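Local structure of Vpx protein (Simian immunodeficiency virus, 4Z8L) at residues K76-Y79 against T80-Q84. The protein probably arrests infected cells in the G2 phase, stimulates viral gene expression and takes part in entry of the virus into the host nucleus. Sequence-based numbering, arbitrary orientation.
Sequences KAMY and THMQQ. With ZN (zinc ion), chain G.
The carbonyl oxygen of K76 is gripped twice by T80, which reaches it from opposite faces of the carbonyl plane: T80 N lies 2.9 Å from K76 O, and the hydroxyl OG1 of T80 donates to K76 O at 2.8 Å. The threonine places OG1 beside its own backbone N (chi1 -63°), which turns the hydroxyl back along the helix toward the preceding turn. Three residues further along, Y79 and Q83 meet through a CH-pi contact, Q83 CG lying over one face of the Y79 ring, 4.0 Å from its centroid and displaced toward the rim. Q83 is bent at chi2 (-65°), and its amide plane lies 24° from that of the ring. All of this belongs to the C-terminal part of helix 63-84, where i to i+4 backbone bonds run on from A77 O to H81 N and from Y79 O to Q83 N, the latter 2.9 Å long. Another side of the helix carries M78 and M82, side by side and pointing the same way, CE of M78 touching CG of M82 at 3.8 Å; both pack on H38. Between them in sequence, H81 binds the zinc ion through NE2 at 2.1 Å, and H38 supplies a second ligand, tying the helix to the loop ahead of helix 45-58. The chain of another protein takes the ammonium group of K76 in a salt bridge and sets an aromatic ring against Y79.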
loop_
_atom_site.group_PDB
_atom_site.type_symbol
_atom_site.label_atom_id
_atom_site.label_comp_id
_atom_site.label_asym_id
_atom_site.label_seq_id
_atom_site.Cartn_x
_atom_site.Cartn_y
_atom_site.Cartn_z
ATOM N N LYS B 76 -2.915 -0.714 -6.172
ATOM C CA LYS B 76 -3.594 -0.562 -4.890
ATOM C C LYS B 76 -3.895 -1.927 -4.261
ATOM O O LYS B 76 -3.899 -2.072 -3.034
ATOM C CB LYS B 76 -4.864 0.269 -5.075
ATOM C CG LYS B 76 -4.546 1.678 -5.560
ATOM C CD LYS B 76 -5.773 2.476 -5.947
ATOM C CE LYS B 76 -5.361 3.820 -6.533
ATOM N NZ LYS B 76 -6.512 4.599 -7.058
ATOM N N ALA B 77 -4.121 -2.928 -5.106
ATOM C CA ALA B 77 -4.324 -4.298 -4.640
ATOM C C ALA B 77 -3.044 -4.879 -4.036
ATOM O O ALA B 77 -3.069 -5.441 -2.945
ATOM C CB ALA B 77 -4.818 -5.176 -5.774
ATOM N N MET B 78 -1.935 -4.754 -4.759
ATOM C CA MET B 78 -0.635 -5.197 -4.265
ATOM C C MET B 78 -0.277 -4.470 -2.976
ATOM O O MET B 78 0.232 -5.079 -2.035
ATOM C CB MET B 78 0.452 -4.974 -5.318
ATOM C CG MET B 78 0.480 -6.030 -6.415
ATOM S SD MET B 78 0.794 -7.687 -5.772
ATOM C CE MET B 78 2.366 -7.439 -4.945
ATOM N N TYR B 79 -0.542 -3.167 -2.944
ATOM C CA TYR B 79 -0.357 -2.387 -1.727
ATOM C C TYR B 79 -1.124 -3.040 -0.581
ATOM O O TYR B 79 -0.554 -3.339 0.475
ATOM C CB TYR B 79 -0.814 -0.941 -1.935
ATOM C CG TYR B 79 -0.972 -0.146 -0.658
ATOM C CD1 TYR B 79 0.127 0.416 -0.022
ATOM C CD2 TYR B 79 -2.225 0.046 -0.090
ATOM C CE1 TYR B 79 -0.019 1.143 1.146
ATOM C CE2 TYR B 79 -2.380 0.769 1.077
ATOM C CZ TYR B 79 -1.276 1.316 1.689
ATOM O OH TYR B 79 -1.436 2.037 2.849
ATOM N N THR B 80 -2.414 -3.275 -0.810
ATOM C CA THR B 80 -3.281 -3.881 0.196
ATOM C C THR B 80 -2.739 -5.216 0.701
ATOM O O THR B 80 -2.577 -5.406 1.902
ATOM C CB THR B 80 -4.698 -4.109 -0.353
ATOM O OG1 THR B 80 -5.296 -2.849 -0.683
ATOM C CG2 THR B 80 -5.560 -4.822 0.678
ATOM N N HIS B 81 -2.466 -6.133 -0.223
ATOM C CA HIS B 81 -1.985 -7.468 0.119
ATOM C C HIS B 81 -0.663 -7.464 0.873
ATOM O O HIS B 81 -0.513 -8.163 1.874
ATOM C CB HIS B 81 -1.837 -8.321 -1.139
ATOM C CG HIS B 81 -1.288 -9.689 -0.875
ATOM N ND1 HIS B 81 -1.987 -10.650 -0.178
ATOM C CD2 HIS B 81 -0.103 -10.254 -1.209
ATOM C CE1 HIS B 81 -1.259 -11.750 -0.097
ATOM N NE2 HIS B 81 -0.112 -11.536 -0.716
ATOM N N MET B 82 0.300 -6.687 0.390
ATOM C CA MET B 82 1.613 -6.666 1.019
ATOM C C MET B 82 1.551 -6.004 2.392
ATOM O O MET B 82 2.294 -6.377 3.298
ATOM C CB MET B 82 2.631 -5.954 0.128
ATOM C CG MET B 82 2.837 -6.614 -1.228
ATOM S SD MET B 82 3.057 -8.400 -1.147
ATOM C CE MET B 82 4.608 -8.520 -0.268
ATOM N N GLN B 83 0.660 -5.030 2.552
ATOM C CA GLN B 83 0.454 -4.435 3.867
ATOM C C GLN B 83 -0.270 -5.415 4.783
ATOM O O GLN B 83 -0.121 -5.367 6.005
ATOM C CB GLN B 83 -0.323 -3.125 3.762
ATOM C CG GLN B 83 0.486 -1.986 3.166
ATOM C CD GLN B 83 1.656 -1.587 4.044
ATOM O OE1 GLN B 83 2.761 -2.110 3.902
ATOM N NE2 GLN B 83 1.417 -0.656 4.959
ATOM N N GLN B 84 -1.053 -6.302 4.177
ATOM C CA GLN B 84 -1.764 -7.341 4.908
ATOM C C GLN B 84 -0.793 -8.437 5.323
ATOM O O GLN B 84 -1.009 -9.135 6.314
ATOM C CB GLN B 84 -2.885 -7.930 4.052
ATOM C CG GLN B 84 -4.287 -7.561 4.502
ATOM C CD GLN B 84 -5.350 -8.017 3.519
ATOM O OE1 GLN B 84 -5.213 -7.835 2.310
ATOM N NE2 GLN B 84 -6.418 -8.613 4.038
HETATM ZN ZN ZN G . 1.415 -13.004 -0.819
#